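Local coordinates for protein GH5 (Bacteroidetes bacterium AC2a, PDB 4YHE) that probably hydrolyses beta-1,4-glucosidic bonds of cellulose as a family 5 glycoside hydrolase built on a beta/alpha barrel, at residues G258-D263 with S383-S388; R310-R315 with S379-A384; W246-S251 with V299-K304; C318-D323 with Y375-I380; A328-N333 with D341-I346. All coordinates share one frame; numbering follows the deposited sequence.

Contact 1 (G258-D263 with S383-S388); sequences GHTGKD and SAPESS
The hydroxyl of T260 reaches across to the carbonyl of P385, OG1 to O 2.6 Å, a short bond lying in the carbonyl plane. With chi1 at 61°, OG1 sits between the backbone N and the carbonyl carbon of its own residue, which aims it at the C-terminal tail. Around this bond the methyl of A384 nestles against T260, 3.5 Å from CB to OG1, and also meets CE1 of H259 at 3.7 Å. Alanine suits the place because a single methyl fills it. A serine here would keep the hydroxyl but lack CG2, which would probably leave a gap beside the A384 methyl and set the hydroxyl freer to turn. Farther along, a water accepts from S387 N and donates to T260 O, 2.8 Å away, while S387 OG lies 3.4 Å from the aliphatic CG of K262 and takes its polar partner in E256. A type I turn from G258 to G261, closed by G261 N to G258 O at 3.0 Å, presents T260 to the tail, and E270 holds ND1 of H259. Two polar links, one direct and one through water, thus fasten the tail S383-S388 to a surface loop of the barrel.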
# COMPACT_ATOMS: atom_id res chain seq x y z
N GLY A 258 14.08 8.14 -16.77
CA GLY A 258 15.15 8.97 -16.28
C GLY A 258 15.98 9.63 -17.37
O GLY A 258 15.73 9.47 -18.57
N HIS A 259 17.03 10.29 -16.90
CA HIS A 259 17.81 11.19 -17.72
C HIS A 259 18.62 10.49 -18.82
O HIS A 259 18.95 11.13 -19.80
CB HIS A 259 18.70 12.04 -16.83
CG HIS A 259 19.89 11.31 -16.28
ND1 HIS A 259 19.80 10.45 -15.21
CD2 HIS A 259 21.20 11.34 -16.63
CE1 HIS A 259 21.01 9.99 -14.92
NE2 HIS A 259 21.87 10.50 -15.79
N THR A 260 18.92 9.20 -18.67
CA THR A 260 19.58 8.46 -19.76
C THR A 260 18.62 7.72 -20.68
O THR A 260 19.02 7.15 -21.69
CB THR A 260 20.61 7.44 -19.22
OG1 THR A 260 19.97 6.46 -18.39
CG2 THR A 260 21.69 8.15 -18.42
N GLY A 261 17.34 7.69 -20.33
CA GLY A 261 16.34 7.05 -21.19
C GLY A 261 16.04 7.86 -22.43
O GLY A 261 16.07 9.08 -22.40
N LYS A 262 15.72 7.18 -23.51
CA LYS A 262 15.15 7.83 -24.69
C LYS A 262 13.65 7.54 -24.85
O LYS A 262 12.89 8.42 -25.22
CB LYS A 262 15.92 7.41 -25.94
CG LYS A 262 17.39 7.79 -25.92
CD LYS A 262 17.58 9.27 -26.17
CE LYS A 262 19.05 9.66 -26.14
NZ LYS A 262 19.84 8.85 -27.12
N ASP A 263 13.25 6.30 -24.59
CA ASP A 263 11.82 5.91 -24.70
C ASP A 263 11.15 6.19 -23.35
O ASP A 263 10.83 5.27 -22.59
CB ASP A 263 11.72 4.44 -25.07
CG ASP A 263 10.29 3.96 -25.20
OD1 ASP A 263 9.47 4.70 -25.75
OD2 ASP A 263 10.02 2.82 -24.76
N SER A 383 25.22 6.57 -12.43
CA SER A 383 25.39 5.20 -12.88
C SER A 383 24.20 4.68 -13.70
O SER A 383 24.12 3.47 -13.98
CB SER A 383 25.64 4.29 -11.67
OG SER A 383 24.47 4.19 -10.86
N ALA A 384 23.29 5.58 -14.11
CA ALA A 384 22.08 5.15 -14.84
C ALA A 384 22.43 4.43 -16.15
O ALA A 384 23.38 4.80 -16.84
CB ALA A 384 21.20 6.35 -15.14
N PRO A 385 21.62 3.44 -16.54
CA PRO A 385 22.01 2.62 -17.69
C PRO A 385 21.83 3.28 -19.06
O PRO A 385 21.16 4.31 -19.22
CB PRO A 385 21.08 1.41 -17.56
CG PRO A 385 19.83 1.99 -16.93
CD PRO A 385 20.30 3.05 -15.99
N GLU A 386 22.39 2.65 -20.07
CA GLU A 386 22.38 3.18 -21.43
C GLU A 386 21.10 2.82 -22.20
O GLU A 386 20.67 1.68 -22.17
CB GLU A 386 23.56 2.56 -22.15
CG GLU A 386 23.90 3.13 -23.49
CD GLU A 386 25.29 2.67 -23.90
OE1 GLU A 386 25.60 1.46 -23.71
OE2 GLU A 386 26.07 3.52 -24.33
N SER A 387 20.51 3.78 -22.90
CA SER A 387 19.32 3.49 -23.67
C SER A 387 19.61 2.46 -24.77
O SER A 387 20.72 2.41 -25.31
CB SER A 387 18.76 4.76 -24.30
OG SER A 387 17.79 4.44 -25.26
N SER A 388 18.61 1.66 -25.11
CA SER A 388 18.73 0.73 -26.23
C SER A 388 17.91 1.22 -27.42
O SER A 388 17.50 0.42 -28.27
CB SER A 388 18.36 -0.71 -25.80
OG SER A 388 16.98 -0.82 -25.43
O HOH W 1 21.47 6.54 -22.83

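Contact 2 (R310-R315 with S379-A384); sequences RLYYFR and SIYDSA
Y312 lays one face of its ring under the methyl of A384 in a CH-pi contact, where a helix of the beta/alpha barrel, 304-323, meets the short C-terminal helix 377-382. CB of A384 stands 3.6 Å from the ring centroid, 23° off the normal, and comes closest to CE1. At the edge of the same ring, near its plane, lie I380 O, 3.4 Å from Y312 CE1, and CA of Y381, 3.5 Å from Y312 OH. Having CG anti to its backbone N, chi1 172°, Y312 extends the ring away from its own helix and into the end of the other. Tyrosine suits the place because its flat face accepts a methyl while its hydroxyl goes on to E270. I380 closes the packed side, its CG2 branch 4.0 Å from CB of R315 and its CD1 3.7 Å from R315 O.

The other side is looser and more polar. R315 bends at chi3, and its guanidinium passes over Y312 CA without a direct bond to S383; NH2 stays 4.4 Å from S383 O. A water spans the space instead, accepting weakly from R315 NE and donating to S383 OG. That hydroxyl is in turn anchored at the end of its helix, where S383 OG donates to I380 O at 2.8 Å, an oxygen that also accepts from S383 N.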
# COMPACT_ATOMS: atom_id res chain seq x y z
N ARG A 310 14.27 -0.47 -15.19
CA ARG A 310 13.44 -0.81 -14.04
C ARG A 310 14.26 -0.93 -12.73
O ARG A 310 13.86 -0.43 -11.68
CB ARG A 310 12.67 -2.10 -14.35
CG ARG A 310 11.71 -2.53 -13.24
CD ARG A 310 11.43 -4.01 -13.31
NE ARG A 310 10.33 -4.44 -12.48
CZ ARG A 310 10.05 -5.71 -12.17
NH1 ARG A 310 10.81 -6.71 -12.54
NH2 ARG A 310 9.00 -5.97 -11.42
N LEU A 311 15.42 -1.56 -12.80
CA LEU A 311 16.28 -1.69 -11.63
C LEU A 311 16.82 -0.34 -11.19
O LEU A 311 16.84 -0.06 -10.01
CB LEU A 311 17.44 -2.68 -11.88
CG LEU A 311 17.07 -4.10 -12.28
CD1 LEU A 311 18.31 -5.01 -12.33
CD2 LEU A 311 16.09 -4.69 -11.29
N TYR A 312 17.22 0.49 -12.16
CA TYR A 312 17.62 1.88 -11.93
C TYR A 312 16.50 2.65 -11.24
O TYR A 312 16.72 3.32 -10.27
CB TYR A 312 18.02 2.59 -13.24
CG TYR A 312 18.25 4.06 -13.08
CD1 TYR A 312 19.37 4.54 -12.37
CD2 TYR A 312 17.36 4.99 -13.61
CE1 TYR A 312 19.57 5.88 -12.20
CE2 TYR A 312 17.59 6.35 -13.47
CZ TYR A 312 18.70 6.79 -12.75
OH TYR A 312 18.95 8.11 -12.56
N TYR A 313 15.29 2.54 -11.76
CA TYR A 313 14.15 3.16 -11.10
C TYR A 313 14.02 2.77 -9.63
O TYR A 313 13.89 3.64 -8.78
CB TYR A 313 12.91 2.82 -11.92
CG TYR A 313 11.57 3.22 -11.38
CD1 TYR A 313 11.06 4.51 -11.60
CD2 TYR A 313 10.77 2.31 -10.75
CE1 TYR A 313 9.78 4.86 -11.18
CE2 TYR A 313 9.49 2.65 -10.33
CZ TYR A 313 9.00 3.92 -10.54
OH TYR A 313 7.74 4.24 -10.13
N PHE A 314 14.12 1.47 -9.31
CA PHE A 314 14.03 1.02 -7.97
C PHE A 314 15.19 1.58 -7.12
O PHE A 314 14.98 2.08 -6.04
CB PHE A 314 14.02 -0.52 -7.90
CG PHE A 314 12.75 -1.19 -8.46
CD1 PHE A 314 11.52 -0.57 -8.44
CD2 PHE A 314 12.83 -2.45 -8.99
CE1 PHE A 314 10.39 -1.20 -8.95
CE2 PHE A 314 11.71 -3.10 -9.47
CZ PHE A 314 10.49 -2.48 -9.45
N ARG A 315 16.42 1.49 -7.61
CA ARG A 315 17.52 2.00 -6.81
C ARG A 315 17.32 3.46 -6.49
O ARG A 315 17.43 3.88 -5.35
CB ARG A 315 18.84 1.82 -7.53
CG ARG A 315 19.29 0.40 -7.67
CD ARG A 315 20.80 0.37 -7.98
NE ARG A 315 21.13 1.03 -9.26
CZ ARG A 315 20.93 0.51 -10.46
NH1 ARG A 315 20.40 -0.71 -10.60
NH2 ARG A 315 21.27 1.20 -11.55
N SER A 379 25.18 9.44 -6.94
CA SER A 379 25.94 8.27 -7.40
C SER A 379 25.08 7.29 -8.17
O SER A 379 25.51 6.75 -9.17
CB SER A 379 26.68 7.56 -6.27
OG SER A 379 25.83 7.02 -5.28
N ILE A 380 23.83 7.11 -7.75
CA ILE A 380 22.88 6.29 -8.52
C ILE A 380 22.59 6.95 -9.88
O ILE A 380 22.73 6.33 -10.94
CB ILE A 380 21.57 6.10 -7.74
CG1 ILE A 380 21.82 5.41 -6.40
CG2 ILE A 380 20.63 5.22 -8.55
CD1 ILE A 380 20.71 5.64 -5.39
N TYR A 381 22.20 8.23 -9.84
CA TYR A 381 22.00 9.04 -11.04
C TYR A 381 23.13 8.87 -12.07
O TYR A 381 22.90 8.55 -13.24
CB TYR A 381 21.90 10.51 -10.63
CG TYR A 381 21.41 11.45 -11.69
CD1 TYR A 381 22.30 12.10 -12.56
CD2 TYR A 381 20.04 11.74 -11.81
CE1 TYR A 381 21.84 12.99 -13.51
CE2 TYR A 381 19.58 12.62 -12.77
CZ TYR A 381 20.48 13.25 -13.62
OH TYR A 381 20.03 14.11 -14.56
N ASP A 382 24.36 9.05 -11.61
CA ASP A 382 25.52 8.99 -12.52
C ASP A 382 25.79 7.59 -13.06
O ASP A 382 26.52 7.44 -14.04
CB ASP A 382 26.80 9.47 -11.80
CG ASP A 382 26.72 10.92 -11.38
OD1 ASP A 382 25.89 11.69 -11.92
OD2 ASP A 382 27.50 11.30 -10.46
N SER A 383 25.22 6.57 -12.43
CA SER A 383 25.39 5.20 -12.88
C SER A 383 24.20 4.68 -13.70
O SER A 383 24.12 3.47 -13.98
CB SER A 383 25.64 4.29 -11.67
OG SER A 383 24.47 4.19 -10.86
N ALA A 384 23.29 5.58 -14.11
CA ALA A 384 22.08 5.15 -14.84
C ALA A 384 22.43 4.43 -16.15
O ALA A 384 23.38 4.80 -16.84
CB ALA A 384 21.20 6.35 -15.14
O HOH W 2 23.72 2.76 -8.06

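Contact 3 (W246-S251 with V299-K304); sequences WDYAGS and VRRASK
R301 and Y248 carry this buried contact, with V299 beside them. The guanidinium of R301 lies almost flat on the Y248 ring, planes 20° apart and CZ 4.3 Å from the centroid, an off-centre cation-pi stack in which NH2 lies over the ring face, toward its rim, while NH1 stands off the CE1 edge. The same group grips the backbone of its stacking partner: NH2 and NH1 both donate to Y248 O, at 2.8 and 3.1 Å, from one face of that carbonyl and nearly in the guanidinium plane. One oxygen takes two bonds. R301 folds back on its own segment too, its NE donating to V299 O at 2.9 Å, and a bend at chi2 (-67°) turns the guanidinium back toward that oxygen. CG2 of V299 rests on the guanidinium face opposite Y248, so the group is sandwiched between an aromatic ring and a methyl and is probably held from turning. Arginine suits the place since it offers a flat cation with several N-H groups at its rim.

V299 adds a backbone link, V299 N to A249 O at 2.9 Å, and its CG1 packs 3.9 Å from G250 O. Beyond the pair, N255 takes another bond from R301 NH1, and Y313 of helix 304-323 meets Y248 edge-to-face. The contact therefore joins helix 246-249, which follows strand 236-242, to the loop leading from strand 291-296 into helix 304-323.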
# COMPACT_ATOMS: atom_id res chain seq x y z
N TRP A 246 2.81 6.70 -14.46
CA TRP A 246 2.06 5.53 -14.77
C TRP A 246 2.40 4.92 -16.11
O TRP A 246 2.47 3.70 -16.24
CB TRP A 246 0.53 5.84 -14.73
CG TRP A 246 -0.28 4.65 -15.10
CD1 TRP A 246 -0.96 4.44 -16.25
CD2 TRP A 246 -0.46 3.46 -14.32
NE1 TRP A 246 -1.54 3.23 -16.25
CE2 TRP A 246 -1.27 2.60 -15.06
CE3 TRP A 246 -0.01 3.05 -13.06
CZ2 TRP A 246 -1.66 1.36 -14.60
CZ3 TRP A 246 -0.41 1.81 -12.59
CH2 TRP A 246 -1.21 0.97 -13.37
N ASP A 247 2.62 5.74 -17.15
CA ASP A 247 2.86 5.17 -18.48
C ASP A 247 4.29 4.57 -18.68
O ASP A 247 4.59 3.96 -19.72
CB ASP A 247 2.47 6.16 -19.55
CG ASP A 247 0.95 6.25 -19.73
OD1 ASP A 247 0.24 5.27 -19.43
OD2 ASP A 247 0.50 7.34 -20.16
N TYR A 248 5.12 4.73 -17.67
CA TYR A 248 6.34 3.93 -17.52
C TYR A 248 6.13 2.71 -16.62
O TYR A 248 6.33 1.56 -17.05
CB TYR A 248 7.51 4.76 -17.00
CG TYR A 248 8.67 3.85 -16.69
CD1 TYR A 248 9.35 3.21 -17.71
CD2 TYR A 248 8.99 3.55 -15.38
CE1 TYR A 248 10.37 2.30 -17.43
CE2 TYR A 248 10.01 2.65 -15.07
CZ TYR A 248 10.68 2.00 -16.09
OH TYR A 248 11.71 1.10 -15.79
N ALA A 249 5.76 2.96 -15.36
CA ALA A 249 5.74 1.91 -14.33
C ALA A 249 4.58 0.93 -14.41
O ALA A 249 4.75 -0.25 -14.09
CB ALA A 249 5.77 2.53 -12.95
N GLY A 250 3.41 1.42 -14.83
CA GLY A 250 2.20 0.65 -14.78
C GLY A 250 1.72 0.12 -16.11
O GLY A 250 1.59 -1.10 -16.29
N SER A 251 1.47 1.01 -17.07
CA SER A 251 1.00 0.57 -18.40
C SER A 251 2.14 0.11 -19.28
O SER A 251 1.91 -0.62 -20.22
CB SER A 251 0.20 1.65 -19.12
OG SER A 251 1.04 2.73 -19.46
N VAL A 299 6.41 -2.50 -13.46
CA VAL A 299 6.37 -3.81 -14.08
C VAL A 299 7.68 -4.28 -14.68
O VAL A 299 8.59 -3.49 -15.00
CB VAL A 299 5.24 -3.94 -15.12
CG1 VAL A 299 3.90 -3.67 -14.44
CG2 VAL A 299 5.47 -3.05 -16.34
N ARG A 300 7.78 -5.59 -14.83
CA ARG A 300 8.92 -6.25 -15.42
C ARG A 300 8.96 -5.99 -16.93
O ARG A 300 7.92 -5.77 -17.57
CB ARG A 300 8.82 -7.76 -15.16
CG ARG A 300 10.08 -8.56 -15.55
CD ARG A 300 9.94 -10.04 -15.22
NE ARG A 300 9.00 -10.74 -16.09
CZ ARG A 300 9.31 -11.21 -17.30
NH1 ARG A 300 10.51 -10.99 -17.84
NH2 ARG A 300 8.41 -11.88 -17.98
N ARG A 301 10.16 -6.07 -17.49
CA ARG A 301 10.34 -5.89 -18.93
C ARG A 301 10.90 -7.13 -19.61
O ARG A 301 11.73 -7.84 -19.02
CB ARG A 301 11.30 -4.72 -19.18
CG ARG A 301 11.00 -3.50 -18.34
CD ARG A 301 9.68 -2.83 -18.69
NE ARG A 301 9.10 -2.21 -17.50
CZ ARG A 301 8.43 -1.06 -17.46
NH1 ARG A 301 8.22 -0.33 -18.54
NH2 ARG A 301 7.96 -0.63 -16.30
N ALA A 302 10.54 -7.33 -20.87
CA ALA A 302 11.07 -8.50 -21.64
C ALA A 302 12.56 -8.39 -22.03
O ALA A 302 13.33 -9.35 -21.92
CB ALA A 302 10.19 -8.78 -22.84
N SER A 303 12.97 -7.20 -22.44
CA SER A 303 14.35 -6.94 -22.86
C SER A 303 15.26 -6.71 -21.67
O SER A 303 14.89 -6.04 -20.71
CB SER A 303 14.35 -5.74 -23.84
OG SER A 303 15.20 -4.67 -23.43
N LYS A 304 16.47 -7.25 -21.70
CA LYS A 304 17.41 -7.03 -20.60
C LYS A 304 17.79 -5.57 -20.45
O LYS A 304 17.97 -5.09 -19.34
CB LYS A 304 18.70 -7.82 -20.79
CG LYS A 304 18.52 -9.32 -20.63
CD LYS A 304 19.87 -10.01 -20.55
CE LYS A 304 19.67 -11.50 -20.41
NZ LYS A 304 20.97 -12.19 -20.20

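Contact 4 (C318-D323 with Y375-I380)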
# COMPACT_ATOMS: atom_id res chain seq x y z
N CYS A 318 13.95 4.29 -4.20
CA CYS A 318 14.06 3.70 -2.88
C CYS A 318 15.15 4.43 -2.05
O CYS A 318 15.03 4.54 -0.85
CB CYS A 318 14.32 2.21 -2.98
SG CYS A 318 12.86 1.30 -3.68
N LYS A 319 16.18 4.90 -2.72
CA LYS A 319 17.22 5.72 -2.03
C LYS A 319 16.58 7.03 -1.61
O LYS A 319 16.66 7.44 -0.45
CB LYS A 319 18.44 5.96 -2.90
CG LYS A 319 19.47 6.87 -2.24
CD LYS A 319 19.87 6.38 -0.87
CE LYS A 319 21.19 7.02 -0.40
NZ LYS A 319 21.25 7.03 1.09
N ALA A 320 15.87 7.65 -2.53
CA ALA A 320 15.18 8.89 -2.21
C ALA A 320 14.23 8.75 -1.01
O ALA A 320 14.10 9.66 -0.18
CB ALA A 320 14.46 9.44 -3.44
N MET A 321 13.55 7.60 -0.90
CA MET A 321 12.65 7.34 0.20
C MET A 321 13.40 7.21 1.54
O MET A 321 13.04 7.84 2.51
CB MET A 321 11.84 6.05 -0.05
CG MET A 321 10.81 6.19 -1.17
SD MET A 321 10.23 4.55 -1.69
CE MET A 321 9.20 5.01 -3.10
N ARG A 322 14.43 6.36 1.56
CA ARG A 322 15.26 6.21 2.75
C ARG A 322 15.75 7.57 3.27
O ARG A 322 15.64 7.86 4.45
CB ARG A 322 16.44 5.33 2.42
CG ARG A 322 17.55 5.30 3.46
CD ARG A 322 17.11 4.66 4.77
NE ARG A 322 18.14 4.82 5.80
CZ ARG A 322 19.26 4.11 5.90
NH1 ARG A 322 19.53 3.11 5.06
NH2 ARG A 322 20.11 4.39 6.88
N ASP A 323 16.26 8.39 2.35
CA ASP A 323 16.80 9.71 2.71
C ASP A 323 15.76 10.63 3.32
O ASP A 323 16.11 11.53 4.07
CB ASP A 323 17.47 10.36 1.51
CG ASP A 323 18.77 9.67 1.12
OD1 ASP A 323 19.30 8.89 1.94
OD2 ASP A 323 19.25 9.85 -0.01
N TYR A 375 27.19 6.59 -0.81
CA TYR A 375 26.11 6.10 -1.67
C TYR A 375 25.02 7.14 -1.57
O TYR A 375 24.43 7.34 -0.52
CB TYR A 375 25.63 4.72 -1.20
CG TYR A 375 24.51 4.11 -2.04
CD1 TYR A 375 24.78 3.52 -3.27
CD2 TYR A 375 23.18 4.15 -1.61
CE1 TYR A 375 23.75 2.98 -4.05
CE2 TYR A 375 22.14 3.62 -2.41
CZ TYR A 375 22.45 3.05 -3.62
OH TYR A 375 21.47 2.45 -4.42
N THR A 376 24.80 7.84 -2.67
CA THR A 376 23.93 8.98 -2.69
C THR A 376 23.02 8.91 -3.92
O THR A 376 23.25 8.16 -4.86
CB THR A 376 24.74 10.29 -2.81
OG1 THR A 376 25.39 10.32 -4.07
CG2 THR A 376 25.82 10.39 -1.72
N LEU A 377 22.05 9.80 -3.93
CA LEU A 377 21.17 9.90 -5.06
C LEU A 377 22.00 10.25 -6.32
O LEU A 377 21.81 9.66 -7.38
CB LEU A 377 20.13 10.97 -4.77
CG LEU A 377 18.77 10.64 -5.32
CD1 LEU A 377 18.35 9.19 -5.06
CD2 LEU A 377 17.74 11.64 -4.79
N GLN A 378 22.97 11.14 -6.16
CA GLN A 378 23.87 11.50 -7.25
C GLN A 378 24.65 10.31 -7.80
O GLN A 378 24.77 10.17 -9.01
CB GLN A 378 24.84 12.65 -6.85
CG GLN A 378 25.58 13.21 -8.07
CD GLN A 378 24.68 14.01 -9.00
OE1 GLN A 378 23.89 14.87 -8.55
NE2 GLN A 378 24.82 13.78 -10.31
N SER A 379 25.18 9.44 -6.94
CA SER A 379 25.94 8.27 -7.40
C SER A 379 25.08 7.29 -8.17
O SER A 379 25.51 6.75 -9.17
CB SER A 379 26.68 7.56 -6.27
OG SER A 379 25.83 7.02 -5.28
N ILE A 380 23.83 7.11 -7.75
CA ILE A 380 22.88 6.29 -8.52
C ILE A 380 22.59 6.95 -9.88
O ILE A 380 22.73 6.33 -10.94
CB ILE A 380 21.57 6.10 -7.74
CG1 ILE A 380 21.82 5.41 -6.40
CG2 ILE A 380 20.63 5.22 -8.55
CD1 ILE A 380 20.71 5.64 -5.39
O HOH W 3 21.58 10.67 -1.15
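K319 lays its aliphatic chain along the start of helix 377-382. Its first torsion, 176°, carries CG away from the backbone N, and a bend at chi2 of 54° then turns the rest of the chain along Y375. CB of K319 and CD1 of I380 press together at 3.4 Å, closer than two carbons normally settle, and CG meets CD1 of L377 at 3.8 Å. Farther out, CE passes 3.7 Å from CD2 of Y375, the two side chains running past each other in opposite directions, and also lies 3.3 Å from Y375 O. The ammonium ends in a salt bridge within its own helix, 2.8 Å from NZ to D323 OD1, and meets that oxygen on its syn lone pair. Lysine suits this spot because four methylenes supply packing and the charge still finds a mate. Were the lysine replaced by an alanine, D323 would probably lose its charge partner and a gap would be likely to open between L377, I380 and Y375.

L377 has an unusual chi1 of -143°, between the staggered positions, with CD1 turned to K319 and CD2 4.2 Å from CB of A320. T376 is the N-cap, its OG1 accepting from S379 N at 3.0 Å, and a water links L377 N to D323 OD2. Behind A320 and L377 lies helix 270-285, through L277 and V274, whereas S367 of helix 357-369 borders K319 and I380 and bonds Y375 OH.

Contact 5 (A328-N333 with D341-I346); sequences ALYWDN and DGFGVI
At the C-terminal end of the last barrel strand, 327-332, the chain continues into a loop that passes across the strand's end, held there by its side chains. D332 anchors it: OD2 accepts from I346 N at 2.9 Å through its syn lone pair and from V345 N at 2.8 Å from above the carboxylate plane. W18 of strand 16-20 donates to the same oxygen, while OD1 is held by G334 and H348, so the carboxylate is fixed by both oxygens. Y330 gives its hydroxyl to F343 O, 2.8 Å from OH. The edge of W331 points at the face of F343, CD1 of W331 3.7 Å from CD2 of F343, in a T-shaped pair with planes at 82°. N333, with CG between its backbone N and carbonyl carbon (chi1 64°), turns ND2 toward D341 O, 2.9 Å away and in the amide plane. D332 suits its place as an acceptor of several N-H groups, and F343 as a flat surface for an indole edge. W331 O is buried here without a partner. Such a loop leaving the carboxyl end of a strand is characteristic of the TIM barrel, where these ends surround the active site in glycoside hydrolases of this kind.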
# COMPACT_ATOMS: atom_id res chain seq x y z
N ALA A 328 8.46 1.68 2.32
CA ALA A 328 7.69 1.34 1.10
C ALA A 328 7.53 -0.16 0.88
O ALA A 328 8.49 -0.93 1.03
CB ALA A 328 8.34 1.99 -0.11
N LEU A 329 6.33 -0.56 0.46
CA LEU A 329 6.05 -1.95 0.22
C LEU A 329 5.75 -2.20 -1.26
O LEU A 329 4.82 -1.62 -1.85
CB LEU A 329 4.94 -2.46 1.15
CG LEU A 329 5.32 -2.39 2.64
CD1 LEU A 329 4.91 -1.09 3.31
CD2 LEU A 329 4.72 -3.58 3.36
N TYR A 330 6.58 -3.05 -1.86
CA TYR A 330 6.50 -3.40 -3.25
C TYR A 330 5.20 -4.18 -3.56
O TYR A 330 4.81 -5.07 -2.80
CB TYR A 330 7.75 -4.19 -3.69
CG TYR A 330 7.61 -4.68 -5.11
CD1 TYR A 330 7.75 -3.79 -6.18
CD2 TYR A 330 7.31 -5.96 -5.37
CE1 TYR A 330 7.59 -4.19 -7.47
CE2 TYR A 330 7.13 -6.38 -6.69
CZ TYR A 330 7.27 -5.49 -7.73
OH TYR A 330 7.10 -5.92 -9.04
N TRP A 331 4.52 -3.80 -4.63
CA TRP A 331 3.32 -4.54 -5.06
C TRP A 331 3.67 -5.78 -5.86
O TRP A 331 4.18 -5.69 -6.98
CB TRP A 331 2.39 -3.63 -5.87
CG TRP A 331 1.15 -4.37 -6.27
CD1 TRP A 331 0.85 -4.82 -7.52
CD2 TRP A 331 0.04 -4.71 -5.44
NE1 TRP A 331 -0.38 -5.46 -7.51
CE2 TRP A 331 -0.89 -5.42 -6.24
CE3 TRP A 331 -0.25 -4.53 -4.09
CZ2 TRP A 331 -2.11 -5.92 -5.73
CZ3 TRP A 331 -1.46 -5.02 -3.58
CH2 TRP A 331 -2.37 -5.72 -4.41
N ASP A 332 3.40 -6.94 -5.28
CA ASP A 332 3.61 -8.23 -5.95
C ASP A 332 2.28 -8.96 -6.10
O ASP A 332 1.69 -9.39 -5.14
CB ASP A 332 4.57 -9.09 -5.13
CG ASP A 332 5.00 -10.35 -5.87
OD1 ASP A 332 4.10 -11.05 -6.42
OD2 ASP A 332 6.26 -10.66 -5.88
N ASN A 333 1.85 -9.11 -7.34
CA ASN A 333 0.60 -9.80 -7.64
C ASN A 333 0.80 -11.24 -8.10
O ASN A 333 -0.16 -11.90 -8.54
CB ASN A 333 -0.22 -9.01 -8.65
CG ASN A 333 0.46 -8.89 -10.01
OD1 ASN A 333 1.56 -9.43 -10.24
ND2 ASN A 333 -0.20 -8.18 -10.94
N ASP A 341 0.69 -5.37 -15.77
CA ASP A 341 0.43 -6.29 -14.64
C ASP A 341 1.53 -7.27 -14.26
O ASP A 341 1.32 -8.12 -13.40
CB ASP A 341 -0.90 -7.00 -14.77
CG ASP A 341 -1.99 -6.26 -14.06
OD1 ASP A 341 -1.87 -6.00 -12.81
OD2 ASP A 341 -2.92 -5.86 -14.77
N GLY A 342 2.69 -7.08 -14.83
CA GLY A 342 3.79 -7.97 -14.60
C GLY A 342 4.55 -7.57 -13.38
O GLY A 342 5.65 -7.03 -13.50
N PHE A 343 3.97 -7.82 -12.20
CA PHE A 343 4.62 -7.42 -10.91
C PHE A 343 5.21 -8.59 -10.06
O PHE A 343 5.80 -8.36 -9.00
CB PHE A 343 3.63 -6.66 -10.01
CG PHE A 343 3.24 -5.27 -10.51
CD1 PHE A 343 4.12 -4.18 -10.39
CD2 PHE A 343 1.98 -5.03 -11.07
CE1 PHE A 343 3.77 -2.90 -10.80
CE2 PHE A 343 1.63 -3.74 -11.50
CZ PHE A 343 2.50 -2.68 -11.33
N GLY A 344 4.99 -9.84 -10.46
CA GLY A 344 5.37 -10.96 -9.63
C GLY A 344 6.88 -11.10 -9.55
O GLY A 344 7.54 -11.19 -10.58
N VAL A 345 7.43 -11.07 -8.36
CA VAL A 345 8.87 -11.36 -8.18
C VAL A 345 9.17 -12.52 -7.22
O VAL A 345 10.26 -13.11 -7.32
CB VAL A 345 9.68 -10.11 -7.74
CG1 VAL A 345 9.60 -9.00 -8.78
CG2 VAL A 345 9.24 -9.62 -6.37
N ILE A 346 8.24 -12.80 -6.30
CA ILE A 346 8.31 -13.94 -5.38
C ILE A 346 7.03 -14.74 -5.42
O ILE A 346 5.93 -14.18 -5.38
CB ILE A 346 8.60 -13.47 -3.94
CG1 ILE A 346 10.05 -13.01 -3.85
CG2 ILE A 346 8.35 -14.56 -2.91
CD1 ILE A 346 10.39 -12.28 -2.57

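Contacts 1, 2 and 4 lie on a common side of the chain's centre, whereas contact 5, at the end of the last strand of the closed eight-stranded barrel, is nearest that centre. Contacts 2 and 4, with centres about 9 Å apart, share S379 and I380 and both pair helix 304-323 with helix 377-382. Contact 1, its centre about 9 Å from that of contact 2, continues the same tail beyond that helix, so the C-terminal end is secured at three successive places. Contact 3 closes before contacts 2, 4 and 5 open along the chain, and touches contact 5 at a centre distance of about 12 Å. Contact 5 is nested within the loops closed by 1, 2 and 4. Helix 304-323 leads directly into strand 327-332, tying the tail's docking site to the barrel wall.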